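Local coordinates for cyclopenase asqI (Emericella nidulans, PDB 5YY3), which catalyses, as a zinc-dependent cyclopenase of the tyrosinase family, the conversion of 4'-methoxycyclopenin into 4'-methoxyviridicatin in aspoquinolone biosynthesis, releasing methyl isocyanate, at residues Y180-S185 with H555-N560; V471-C476 with Q487-R492; R478-K483 with T518-I523; R536-Y541 with S550-H555. One frame throughout, in Å; residues are numbered along the deposited sequence.

Contact 1: residues Y180-S185 with H555-N560; sequences YDLNDS and HGWPQN
Ser-185 swings its OG away from its own backbone N (chi1 158°) and toward the 555-560 loop, where it donates to the carbonyl O of Gly-556. In this bond Ser-185 OG lies 2.7 Å from Gly-556 O, tilted 26° out of the carbonyl plane. Leu-182 also has its CG opposite the backbone N (chi1 170°), and its branch CD1 meets the six-membered ring of Trp-557 obliquely, 3.6 Å from CZ3 and nearly as close to CH2. Next along the loop, the ring of Pro-558 packs against the first turn of the helix: its CG sits 3.5 Å from the backbone N of Leu-182, and its CB meets the CB of Asp-181 at 4.0 Å. The CD of Pro-558 also lies over one face of the neighbouring Trp-557 indole, toward the rim. At the other end the CA of His-555 makes a CA-H...O contact with the carbonyl O of Ser-185, at 3.6 Å. All the touching residues are buried. The carboxylate of Asp-181 is engaged outside the contact, by a salt bridge to Lys-461. Helix 180-193, which carries the zinc ligands His-186 and His-190 just beyond Ser-185, thus packs on the long loop between strands 523-528 and 571-580, joining the helical hemocyanin-like region to the Ig-like part of the chain.

Contact 2: residues V471-C476 with Q487-R492; sequences VQVKSC and QTLTLR
Val-471 to Ser-475 and Gln-487 to Arg-492 are strands running in roughly opposed directions, 140° apart, with axes 9.9 Å from each other at closest approach, so side chains rather than backbone bridge the gap. Leu-491 touches two valines with its CD1: it crosses Val-471 obliquely, 3.6 Å from CG1, and meets CG2 of Val-473 tip to tip at 4.2 Å. Beside it, CD2 of Leu-489 approaches CG1 of Val-473 more loosely, at 4.4 Å. Toward the end of strand 461-475 the apolar layer gives way to one polar link. Gln-487, extended with CG trans to N (chi1 -175°), presents OE1 to the hydroxyl of Ser-475, which donates from within the carbonyl plane; Ser-475 OG to Gln-487 OE1 is 2.6 Å. Held at OE1 by Ser-475 and at NE2 by Glu-421 O, the amide is fixed in rotation; Arg-477 N donates to the same Ser-475 OG. Val-422 and Leu-424 of strand 422-431 pack on Val-473, and Ala-579 of strand 571-580 on both leucines. Alternate residues facing inward from two layers, without backbone pairing between them, are characteristic of the beta-sandwich interior of an Ig-like domain, here the C-terminal hemocyanin-type domain.

Contact 3: residues R478-K483 with T518-I523; sequences RSPPSK and TDESAI
Pro-481 packs closely on the backbone of Asp-519, the CG of its ring lying 3.0 Å from the carbonyl O of that residue. Close by, the Thr-518 carbonyl O takes a CA-H...O contact from Ser-482, with CA and O 3.2 Å apart and an angle of 132° at the hydrogen. The carbonyl oxygens of Pro-481 and Thr-518 also approach to 3.0 Å; both are acceptors, so this proximity is no bond. The methyl CG2 of Thr-518 rests 3.5 Å from the carbonyl O of Ser-482 and 4.2 Å from CG of Lys-483. The buried residue here is Pro-481, which also packs on Ser-475 of strand 461-475. The solvent side is built differently. Exposed Pro-480 and Glu-520 run alongside each other in the same direction, and OE2 of Glu-520 grazes CB of Pro-480 at 3.5 Å; the chain of Lys-483 runs on away from the other segment. The hydroxyl of Ser-482 is turned to its own loop, where it bonds the backbone N of Asn-485. Two loops of the Ig-like domain meet here, one leading from strand 461-475 to 487-497, the other from 508-517 to 523-528. With two successive prolines offering no backbone N-H, and with carbonyl oxygens set mainly against carbon atoms, and two of them against each other, the contact rests on van der Waals fit and one CA-H...O interaction, not on conventional hydrogen bonding.

Contact 4: residues R536-Y541 with S550-H555; sequences RKMGNY and SAVFRH
The guanidinium of Arg-536 has the sulfur of Met-538 over the centre of one face, 3.5 Å above the plane, and the carbonyl O of Arg-554 at its edge. Through that edge NH1 of Arg-536 donates to Arg-554 O, at 2.9 Å and with an angle of 149° at the hydrogen. In the other segment CE1 of Phe-553 lies over the centre of one face of the His-555 imidazole, while the edge of the Phe-553 ring meets ND1 of that histidine. These groups belong to a non-regular excursion of the Ig-like domain between strands 523-528 and 571-580, in which Lys-537 is the centre of an inverse gamma turn. Its backbone N reaches Val-552 O at 2.7 Å, and the CA of Arg-536 makes a CA-H...O contact with Phe-553 O. The Arg-536 side chain, extended from CG to NE with CG turned beside its own carbonyl carbon (chi1 159°), runs alongside that of Arg-554, their guanidinium planes 70° apart. Asp-184 of helix 180-193 forms salt bridges to both arginines and probably offsets their like charges; Asp-181 takes another from Arg-536, and Pro-138 and Pro-139 carbonyls accept from Arg-554. The arginine pair thereby ties this loop to the helix that bears the zinc ligands His-186 and His-190. Met-538 CG lies 3.6 Å from Val-552 CG1, and its SD also reaches CG of Arg-554. Lys-537 NZ, bonded as well to Ser-532 O and Ala-535 O, donates to a water 3.1 Å away, which in turn donates to the carbonyl O of Ala-551.

Overall arrangement
The four contacts form two clusters. Contacts 1 and 4, with centres about 8 Å apart and His-555 in common, lie about 10 and 15 Å from the centre of the folded chain, where the loop between strands 523-528 and 571-580 meets helix 180-193; they touch directly, as through Trp-557 O and Arg-536 N, a probable hydrogen bond. Contacts 2 and 3, about 10 Å apart by centres, lie in the beta-sheet part of the Ig-like region, from which that loop extends, one in its interior and one at a surface formed by two loops; their segments alternate along the sequence. Contacts 1 and 2 have centres about 30 Å apart. Contact 1 spans the longest sequence interval, enclosing the others, so the Ig-like part returns a loop to the zinc-bearing helix.

Contact 1: residues Y180-S185 with H555-N560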
loop_
_atom_site.group_PDB
_atom_site.type_symbol
_atom_site.label_atom_id
_atom_site.label_comp_id
_atom_site.label_asym_id
_atom_site.label_seq_id
_atom_site.Cartn_x
_atom_site.Cartn_y
_atom_site.Cartn_z
ATOM N N TYR A 180 -14.507 -3.403 22.987
ATOM C CA TYR A 180 -15.629 -3.728 23.857
ATOM C C TYR A 180 -15.818 -2.678 24.939
ATOM O O TYR A 180 -16.938 -2.281 25.234
ATOM C CB TYR A 180 -15.454 -5.102 24.540
ATOM C CG TYR A 180 -16.558 -5.315 25.550
ATOM C CD1 TYR A 180 -17.846 -5.652 25.127
ATOM C CD2 TYR A 180 -16.353 -5.079 26.912
ATOM C CE1 TYR A 180 -18.884 -5.801 26.031
ATOM C CE2 TYR A 180 -17.390 -5.224 27.825
ATOM C CZ TYR A 180 -18.654 -5.581 27.367
ATOM O OH TYR A 180 -19.692 -5.736 28.245
ATOM N N ASP A 181 -14.721 -2.255 25.562
ATOM C CA ASP A 181 -14.834 -1.394 26.716
ATOM C C ASP A 181 -15.158 0.038 26.298
ATOM O O ASP A 181 -15.832 0.760 27.030
ATOM C CB ASP A 181 -13.555 -1.481 27.565
ATOM C CG ASP A 181 -13.363 -2.875 28.172
ATOM O OD1 ASP A 181 -14.056 -3.187 29.167
ATOM O OD2 ASP A 181 -12.544 -3.671 27.645
ATOM N N LEU A 182 -14.699 0.460 25.129
ATOM C CA LEU A 182 -15.183 1.729 24.601
ATOM C C LEU A 182 -16.687 1.623 24.383
ATOM O O LEU A 182 -17.448 2.514 24.744
ATOM C CB LEU A 182 -14.486 2.101 23.294
ATOM C CG LEU A 182 -15.056 3.283 22.514
ATOM C CD1 LEU A 182 -15.018 4.547 23.348
ATOM C CD2 LEU A 182 -14.302 3.478 21.197
ATOM N N ASN A 183 -17.120 0.517 23.806
ATOM C CA ASN A 183 -18.519 0.378 23.476
ATOM C C ASN A 183 -19.383 0.211 24.711
ATOM O O ASN A 183 -20.473 0.807 24.798
ATOM C CB ASN A 183 -18.714 -0.787 22.521
ATOM C CG ASN A 183 -18.543 -0.370 21.082
ATOM O OD1 ASN A 183 -19.490 0.106 20.456
ATOM N ND2 ASN A 183 -17.323 -0.511 20.555
ATOM N N ASP A 184 -18.909 -0.562 25.682
ATOM C CA ASP A 184 -19.685 -0.686 26.909
ATOM C C ASP A 184 -19.719 0.653 27.641
ATOM O O ASP A 184 -20.742 1.017 28.203
ATOM C CB ASP A 184 -19.150 -1.773 27.854
ATOM C CG ASP A 184 -19.904 -1.793 29.191
ATOM O OD1 ASP A 184 -21.078 -2.232 29.204
ATOM O OD2 ASP A 184 -19.342 -1.327 30.216
ATOM N N SER A 185 -18.609 1.387 27.627
ATOM C CA SER A 185 -18.572 2.702 28.272
ATOM C C SER A 185 -19.558 3.687 27.640
ATOM O O SER A 185 -20.257 4.437 28.334
ATOM C CB SER A 185 -17.158 3.284 28.217
ATOM O OG SER A 185 -17.198 4.692 28.365
ATOM N N HIS A 555 -18.762 4.759 32.635
ATOM C CA HIS A 555 -18.856 5.547 31.403
ATOM C C HIS A 555 -17.651 6.471 31.188
ATOM O O HIS A 555 -17.696 7.375 30.358
ATOM C CB HIS A 555 -20.135 6.373 31.398
ATOM C CG HIS A 555 -20.282 7.271 32.592
ATOM N ND1 HIS A 555 -20.235 6.796 33.888
ATOM C CD2 HIS A 555 -20.474 8.605 32.686
ATOM C CE1 HIS A 555 -20.397 7.803 34.726
ATOM N NE2 HIS A 555 -20.546 8.912 34.025
ATOM N N GLY A 556 -16.573 6.240 31.929
ATOM C CA GLY A 556 -15.321 6.929 31.661
ATOM C C GLY A 556 -14.544 6.337 30.477
ATOM O O GLY A 556 -15.023 5.445 29.762
ATOM N N TRP A 557 -13.338 6.842 30.260
ATOM C CA TRP A 557 -12.509 6.370 29.161
ATOM C C TRP A 557 -11.798 5.051 29.520
ATOM O O TRP A 557 -11.227 4.929 30.594
ATOM C CB TRP A 557 -11.485 7.436 28.774
ATOM C CG TRP A 557 -10.933 7.138 27.441
ATOM C CD1 TRP A 557 -9.676 6.681 27.146
ATOM C CD2 TRP A 557 -11.645 7.199 26.209
ATOM N NE1 TRP A 557 -9.554 6.496 25.791
ATOM C CE2 TRP A 557 -10.755 6.798 25.187
ATOM C CE3 TRP A 557 -12.954 7.569 25.856
ATOM C CZ2 TRP A 557 -11.130 6.734 23.838
ATOM C CZ3 TRP A 557 -13.321 7.533 24.516
ATOM C CH2 TRP A 557 -12.413 7.111 23.525
ATOM N N PRO A 558 -11.858 4.052 28.625
ATOM C CA PRO A 558 -11.228 2.756 28.936
ATOM C C PRO A 558 -9.714 2.880 29.242
ATOM O O PRO A 558 -8.994 3.575 28.518
ATOM C CB PRO A 558 -11.471 1.935 27.659
ATOM C CG PRO A 558 -12.651 2.591 26.994
ATOM C CD PRO A 558 -12.550 4.045 27.320
ATOM N N GLN A 559 -9.253 2.235 30.309
ATOM C CA GLN A 559 -7.836 2.288 30.690
ATOM C C GLN A 559 -6.904 1.804 29.556
ATOM O O GLN A 559 -5.845 2.391 29.317
ATOM C CB GLN A 559 -7.601 1.456 31.962
ATOM C CG GLN A 559 -6.166 1.485 32.495
ATOM C CD GLN A 559 -5.689 2.901 32.770
ATOM O OE1 GLN A 559 -6.236 3.604 33.625
ATOM N NE2 GLN A 559 -4.675 3.337 32.029
ATOM N N ASN A 560 -7.317 0.755 28.846
ATOM C CA ASN A 560 -6.532 0.217 27.744
ATOM C C ASN A 560 -6.410 1.160 26.544
ATOM O O ASN A 560 -5.541 0.951 25.691
ATOM C CB ASN A 560 -7.118 -1.100 27.262
ATOM C CG ASN A 560 -8.454 -0.917 26.589
ATOM O OD1 ASN A 560 -9.358 -0.320 27.162
ATOM N ND2 ASN A 560 -8.588 -1.429 25.369
#

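Contact 2: residues V471-C476 with Q487-R492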
loop_
_atom_site.group_PDB
_atom_site.type_symbol
_atom_site.label_atom_id
_atom_site.label_comp_id
_atom_site.label_asym_id
_atom_site.label_seq_id
_atom_site.Cartn_x
_atom_site.Cartn_y
_atom_site.Cartn_z
ATOM N N VAL A 471 5.262 15.488 38.512
ATOM C CA VAL A 471 5.580 16.873 38.248
ATOM C C VAL A 471 6.043 17.499 39.560
ATOM O O VAL A 471 5.684 17.046 40.658
ATOM C CB VAL A 471 4.365 17.643 37.664
ATOM C CG1 VAL A 471 3.283 17.788 38.699
ATOM C CG2 VAL A 471 4.767 19.030 37.106
ATOM N N GLN A 472 6.866 18.529 39.448
ATOM C CA GLN A 472 7.382 19.184 40.623
ATOM C C GLN A 472 6.563 20.442 40.887
ATOM O O GLN A 472 6.302 21.237 39.975
ATOM C CB GLN A 472 8.855 19.500 40.429
ATOM C CG GLN A 472 9.590 19.866 41.685
ATOM C CD GLN A 472 11.083 20.026 41.430
ATOM O OE1 GLN A 472 11.712 19.170 40.786
ATOM N NE2 GLN A 472 11.652 21.132 41.910
ATOM N N VAL A 473 6.135 20.603 42.138
ATOM C CA VAL A 473 5.311 21.741 42.527
ATOM C C VAL A 473 5.954 22.483 43.702
ATOM O O VAL A 473 6.300 21.872 44.722
ATOM C CB VAL A 473 3.891 21.288 42.918
ATOM C CG1 VAL A 473 2.987 22.487 43.183
ATOM C CG2 VAL A 473 3.302 20.344 41.858
ATOM N N LYS A 474 6.113 23.795 43.568
ATOM C CA LYS A 474 6.648 24.596 44.663
ATOM C C LYS A 474 5.812 25.850 44.865
ATOM O O LYS A 474 5.472 26.551 43.910
ATOM C CB LYS A 474 8.110 24.974 44.415
ATOM C CG LYS A 474 8.751 25.710 45.594
ATOM C CD LYS A 474 10.237 25.919 45.378
ATOM C CE LYS A 474 10.877 26.652 46.555
ATOM N NZ LYS A 474 12.046 27.433 46.093
ATOM N N SER A 475 5.484 26.146 46.116
ATOM C CA SER A 475 4.563 27.235 46.370
ATOM C C SER A 475 5.212 28.579 46.126
ATOM O O SER A 475 6.429 28.730 46.157
ATOM C CB SER A 475 4.008 27.174 47.786
ATOM O OG SER A 475 3.123 28.261 48.012
ATOM N N CYS A 476 4.343 29.555 45.934
ATOM C CA CYS A 476 4.650 30.842 45.356
ATOM C C CYS A 476 3.776 31.868 46.127
ATOM O O CYS A 476 3.933 33.088 46.010
ATOM C CB CYS A 476 4.362 30.759 43.839
ATOM S SG CYS A 476 4.236 32.246 42.858
ATOM N N GLN A 487 -2.112 25.105 51.172
ATOM C CA GLN A 487 -2.446 25.568 49.823
ATOM C C GLN A 487 -3.017 24.411 49.021
ATOM O O GLN A 487 -2.360 23.379 48.857
ATOM C CB GLN A 487 -1.226 26.132 49.105
ATOM C CG GLN A 487 -1.549 26.730 47.751
ATOM C CD GLN A 487 -0.361 27.464 47.160
ATOM O OE1 GLN A 487 0.762 27.298 47.619
ATOM N NE2 GLN A 487 -0.605 28.294 46.161
ATOM N N THR A 488 -4.238 24.571 48.530
ATOM C CA THR A 488 -4.851 23.539 47.717
ATOM C C THR A 488 -4.987 23.982 46.273
ATOM O O THR A 488 -5.551 25.019 45.995
ATOM C CB THR A 488 -6.213 23.155 48.261
ATOM O OG1 THR A 488 -6.023 22.427 49.480
ATOM C CG2 THR A 488 -6.966 22.272 47.255
ATOM N N LEU A 489 -4.453 23.191 45.353
ATOM C CA LEU A 489 -4.517 23.513 43.929
ATOM C C LEU A 489 -4.861 22.262 43.133
ATOM O O LEU A 489 -4.869 21.162 43.666
ATOM C CB LEU A 489 -3.193 24.122 43.466
ATOM C CG LEU A 489 -2.038 23.172 43.749
ATOM C CD1 LEU A 489 -1.513 22.515 42.478
ATOM C CD2 LEU A 489 -0.933 23.860 44.542
ATOM N N THR A 490 -5.174 22.446 41.864
ATOM C CA THR A 490 -5.529 21.328 41.003
ATOM C C THR A 490 -4.569 21.265 39.817
ATOM O O THR A 490 -4.309 22.279 39.157
ATOM C CB THR A 490 -6.986 21.435 40.499
ATOM O OG1 THR A 490 -7.885 21.362 41.610
ATOM C CG2 THR A 490 -7.320 20.296 39.511
ATOM N N LEU A 491 -4.017 20.072 39.584
ATOM C CA LEU A 491 -3.110 19.829 38.462
ATOM C C LEU A 491 -3.906 19.228 37.314
ATOM O O LEU A 491 -4.604 18.226 37.497
ATOM C CB LEU A 491 -1.971 18.890 38.863
ATOM C CG LEU A 491 -0.971 19.394 39.899
ATOM C CD1 LEU A 491 0.052 18.329 40.161
ATOM C CD2 LEU A 491 -0.301 20.671 39.419
ATOM N N ARG A 492 -3.805 19.844 36.139
ATOM C CA ARG A 492 -4.540 19.379 34.973
ATOM C C ARG A 492 -3.589 18.927 33.872
ATOM O O ARG A 492 -2.826 19.737 33.329
ATOM C CB ARG A 492 -5.465 20.480 34.454
ATOM C CG ARG A 492 -6.363 21.052 35.519
ATOM C CD ARG A 492 -7.080 22.276 35.020
ATOM N NE ARG A 492 -7.986 22.778 36.036
ATOM C CZ ARG A 492 -9.258 22.428 36.136
ATOM N NH1 ARG A 492 -9.778 21.580 35.259
ATOM N NH2 ARG A 492 -10.005 22.931 37.107
#

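Contact 3: residues R478-K483 with T518-I523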
loop_
_atom_site.group_PDB
_atom_site.type_symbol
_atom_site.label_atom_id
_atom_site.label_comp_id
_atom_site.label_asym_id
_atom_site.label_seq_id
_atom_site.Cartn_x
_atom_site.Cartn_y
_atom_site.Cartn_z
ATOM N N ARG A 478 1.980 34.167 48.994
ATOM C CA ARG A 478 2.594 35.178 49.874
ATOM C C ARG A 478 2.783 34.670 51.308
ATOM O O ARG A 478 3.883 34.746 51.865
ATOM C CB ARG A 478 1.765 36.468 49.863
ATOM C CG ARG A 478 2.422 37.609 49.080
ATOM C CD ARG A 478 1.401 38.589 48.512
ATOM N NE ARG A 478 0.529 37.974 47.505
ATOM C CZ ARG A 478 -0.786 38.182 47.420
ATOM N NH1 ARG A 478 -1.400 38.985 48.287
ATOM N NH2 ARG A 478 -1.495 37.583 46.470
ATOM N N SER A 479 1.721 34.135 51.897
ATOM C CA SER A 479 1.860 33.398 53.149
ATOM C C SER A 479 2.363 31.988 52.851
ATOM O O SER A 479 1.784 31.281 52.028
ATOM C CB SER A 479 0.528 33.342 53.907
ATOM O OG SER A 479 0.131 34.624 54.370
ATOM N N PRO A 480 3.452 31.572 53.505
ATOM C CA PRO A 480 3.931 30.202 53.265
ATOM C C PRO A 480 2.851 29.203 53.645
ATOM O O PRO A 480 2.217 29.371 54.684
ATOM C CB PRO A 480 5.153 30.069 54.187
ATOM C CG PRO A 480 5.546 31.491 54.522
ATOM C CD PRO A 480 4.270 32.295 54.494
ATOM N N PRO A 481 2.610 28.197 52.802
ATOM C CA PRO A 481 1.609 27.210 53.223
ATOM C C PRO A 481 2.070 26.506 54.495
ATOM O O PRO A 481 3.267 26.362 54.698
ATOM C CB PRO A 481 1.521 26.240 52.031
ATOM C CG PRO A 481 2.692 26.551 51.162
ATOM C CD PRO A 481 3.102 27.965 51.434
ATOM N N SER A 482 1.124 26.090 55.330
ATOM C CA SER A 482 1.430 25.432 56.602
ATOM C C SER A 482 0.448 24.299 56.837
ATOM O O SER A 482 -0.489 24.121 56.063
ATOM C CB SER A 482 1.353 26.424 57.754
ATOM O OG SER A 482 0.049 26.984 57.820
ATOM N N LYS A 483 0.643 23.542 57.909
ATOM C CA LYS A 483 -0.324 22.511 58.247
ATOM C C LYS A 483 -1.605 23.180 58.749
ATOM O O LYS A 483 -2.694 22.609 58.646
ATOM C CB LYS A 483 0.244 21.531 59.280
ATOM C CG LYS A 483 0.647 20.184 58.645
ATOM C CD LYS A 483 1.430 19.248 59.571
ATOM C CE LYS A 483 1.225 17.784 59.149
ATOM N NZ LYS A 483 1.435 16.797 60.258
ATOM N N THR A 518 1.728 21.999 52.286
ATOM C CA THR A 518 1.804 22.439 53.672
ATOM C C THR A 518 3.184 23.029 54.008
ATOM O O THR A 518 3.441 23.360 55.157
ATOM C CB THR A 518 1.463 21.271 54.625
ATOM O OG1 THR A 518 2.185 20.101 54.228
ATOM C CG2 THR A 518 -0.017 20.949 54.548
ATOM N N ASP A 519 4.048 23.174 52.997
ATOM C CA ASP A 519 5.414 23.695 53.164
ATOM C C ASP A 519 5.808 24.668 52.077
ATOM O O ASP A 519 5.142 24.781 51.049
ATOM C CB ASP A 519 6.474 22.575 53.144
ATOM C CG ASP A 519 6.460 21.738 54.379
ATOM O OD1 ASP A 519 5.884 22.195 55.392
ATOM O OD2 ASP A 519 7.045 20.632 54.340
ATOM N N GLU A 520 6.957 25.303 52.295
ATOM C CA GLU A 520 7.598 26.185 51.333
ATOM C C GLU A 520 8.344 25.403 50.261
ATOM O O GLU A 520 8.705 25.955 49.224
ATOM C CB GLU A 520 8.592 27.102 52.044
ATOM C CG GLU A 520 8.397 27.167 53.549
ATOM C CD GLU A 520 8.949 28.440 54.150
ATOM O OE1 GLU A 520 9.966 28.949 53.626
ATOM O OE2 GLU A 520 8.350 28.940 55.132
ATOM N N SER A 521 8.611 24.130 50.527
ATOM C CA SER A 521 9.529 23.371 49.685
ATOM C C SER A 521 8.837 22.648 48.521
ATOM O O SER A 521 7.631 22.400 48.545
ATOM C CB SER A 521 10.301 22.363 50.541
ATOM O OG SER A 521 9.411 21.586 51.328
ATOM N N ALA A 522 9.615 22.317 47.499
ATOM C CA ALA A 522 9.091 21.618 46.338
ATOM C C ALA A 522 8.704 20.179 46.675
ATOM O O ALA A 522 9.442 19.450 47.335
ATOM C CB ALA A 522 10.113 21.638 45.206
ATOM N N ILE A 523 7.533 19.767 46.225
ATOM C CA ILE A 523 7.181 18.357 46.289
ATOM C C ILE A 523 7.150 17.773 44.884
ATOM O O ILE A 523 7.026 18.508 43.904
ATOM C CB ILE A 523 5.823 18.146 46.942
ATOM C CG1 ILE A 523 4.766 18.914 46.150
ATOM C CG2 ILE A 523 5.855 18.624 48.375
ATOM C CD1 ILE A 523 3.539 18.069 45.758
#

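Contact 4: residues R536-Y541 with S550-H555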
loop_
_atom_site.group_PDB
_atom_site.type_symbol
_atom_site.label_atom_id
_atom_site.label_comp_id
_atom_site.label_asym_id
_atom_site.label_seq_id
_atom_site.Cartn_x
_atom_site.Cartn_y
_atom_site.Cartn_z
ATOM N N ARG A 536 -12.013 4.928 33.123
ATOM C CA ARG A 536 -12.974 3.931 33.586
ATOM C C ARG A 536 -12.261 2.938 34.509
ATOM O O ARG A 536 -11.234 2.377 34.146
ATOM C CB ARG A 536 -13.608 3.250 32.357
ATOM C CG ARG A 536 -14.244 1.895 32.528
ATOM C CD ARG A 536 -14.796 1.471 31.172
ATOM N NE ARG A 536 -15.023 0.032 31.016
ATOM C CZ ARG A 536 -16.224 -0.495 30.808
ATOM N NH1 ARG A 536 -17.280 0.305 30.753
ATOM N NH2 ARG A 536 -16.377 -1.804 30.653
ATOM N N LYS A 537 -12.767 2.747 35.722
ATOM C CA LYS A 537 -12.024 1.960 36.704
ATOM C C LYS A 537 -12.381 0.491 36.660
ATOM O O LYS A 537 -12.915 -0.065 37.613
ATOM C CB LYS A 537 -12.242 2.502 38.113
ATOM C CG LYS A 537 -11.163 3.460 38.528
ATOM C CD LYS A 537 -11.165 4.698 37.696
ATOM C CE LYS A 537 -10.266 5.757 38.272
ATOM N NZ LYS A 537 -10.726 7.086 37.759
ATOM N N MET A 538 -12.069 -0.134 35.535
ATOM C CA MET A 538 -12.348 -1.535 35.343
ATOM C C MET A 538 -11.179 -2.130 34.591
ATOM O O MET A 538 -10.468 -1.414 33.889
ATOM C CB MET A 538 -13.661 -1.735 34.566
ATOM C CG MET A 538 -14.845 -0.959 35.141
ATOM S SD MET A 538 -16.388 -1.139 34.225
ATOM C CE MET A 538 -17.155 -2.461 35.165
ATOM N N GLY A 539 -10.973 -3.435 34.737
ATOM C CA GLY A 539 -10.058 -4.139 33.864
ATOM C C GLY A 539 -10.745 -4.337 32.525
ATOM O O GLY A 539 -11.881 -3.880 32.335
ATOM N N ASN A 540 -10.069 -5.007 31.594
ATOM C CA ASN A 540 -10.663 -5.341 30.298
ATOM C C ASN A 540 -11.968 -6.106 30.430
ATOM O O ASN A 540 -12.099 -6.964 31.316
ATOM C CB ASN A 540 -9.693 -6.173 29.461
ATOM C CG ASN A 540 -8.709 -5.323 28.701
ATOM O OD1 ASN A 540 -8.775 -4.084 28.736
ATOM N ND2 ASN A 540 -7.770 -5.979 28.019
ATOM N N TYR A 541 -12.916 -5.794 29.543
ATOM C CA TYR A 541 -14.208 -6.474 29.481
ATOM C C TYR A 541 -15.027 -6.282 30.759
ATOM O O TYR A 541 -15.766 -7.177 31.193
ATOM C CB TYR A 541 -14.000 -7.958 29.158
ATOM C CG TYR A 541 -13.076 -8.102 27.973
ATOM C CD1 TYR A 541 -13.478 -7.686 26.703
ATOM C CD2 TYR A 541 -11.786 -8.598 28.125
ATOM C CE1 TYR A 541 -12.626 -7.776 25.613
ATOM C CE2 TYR A 541 -10.928 -8.695 27.043
ATOM C CZ TYR A 541 -11.354 -8.280 25.792
ATOM O OH TYR A 541 -10.499 -8.379 24.721
ATOM N N SER A 550 -16.163 1.749 44.892
ATOM C CA SER A 550 -17.153 2.823 44.977
ATOM C C SER A 550 -17.323 3.532 43.635
ATOM O O SER A 550 -18.369 3.402 43.000
ATOM C CB SER A 550 -16.792 3.834 46.078
ATOM O OG SER A 550 -15.454 4.307 45.970
ATOM N N ALA A 551 -16.295 4.262 43.200
ATOM C CA ALA A 551 -16.389 5.100 42.000
ATOM C C ALA A 551 -15.810 4.405 40.759
ATOM O O ALA A 551 -14.662 4.624 40.388
ATOM C CB ALA A 551 -15.689 6.432 42.241
ATOM N N VAL A 552 -16.630 3.581 40.117
ATOM C CA VAL A 552 -16.205 2.737 39.010
ATOM C C VAL A 552 -16.023 3.531 37.705
ATOM O O VAL A 552 -15.186 3.173 36.868
ATOM C CB VAL A 552 -17.225 1.603 38.794
ATOM C CG1 VAL A 552 -16.834 0.719 37.630
ATOM C CG2 VAL A 552 -17.353 0.779 40.067
ATOM N N PHE A 553 -16.789 4.615 37.557
ATOM C CA PHE A 553 -16.778 5.453 36.361
ATOM C C PHE A 553 -16.935 4.586 35.109
ATOM O O PHE A 553 -16.112 4.633 34.189
ATOM C CB PHE A 553 -15.501 6.316 36.334
ATOM C CG PHE A 553 -15.615 7.543 35.454
ATOM C CD1 PHE A 553 -16.832 7.887 34.878
ATOM C CD2 PHE A 553 -14.541 8.416 35.303
ATOM C CE1 PHE A 553 -16.952 9.014 34.100
ATOM C CE2 PHE A 553 -14.664 9.570 34.537
ATOM C CZ PHE A 553 -15.879 9.865 33.936
ATOM N N ARG A 554 -18.003 3.785 35.090
ATOM C CA ARG A 554 -18.223 2.832 34.009
ATOM C C ARG A 554 -18.241 3.535 32.657
ATOM O O ARG A 554 -17.780 2.985 31.659
ATOM C CB ARG A 554 -19.522 2.056 34.226
ATOM C CG ARG A 554 -19.791 0.957 33.194
ATOM C CD ARG A 554 -21.144 0.291 33.427
ATOM N NE ARG A 554 -21.619 -0.462 32.276
ATOM C CZ ARG A 554 -22.740 -1.178 32.271
ATOM N NH1 ARG A 554 -23.503 -1.218 33.358
ATOM N NH2 ARG A 554 -23.101 -1.859 31.187
ATOM N N HIS A 555 -18.762 4.759 32.635
ATOM C CA HIS A 555 -18.856 5.547 31.403
ATOM C C HIS A 555 -17.651 6.471 31.188
ATOM O O HIS A 555 -17.696 7.375 30.358
ATOM C CB HIS A 555 -20.135 6.373 31.398
ATOM C CG HIS A 555 -20.282 7.271 32.592
ATOM N ND1 HIS A 555 -20.235 6.796 33.888
ATOM C CD2 HIS A 555 -20.474 8.605 32.686
ATOM C CE1 HIS A 555 -20.397 7.803 34.726
ATOM N NE2 HIS A 555 -20.546 8.912 34.025
HETATM O O HOH W 1 -13.388 7.263 39.293
#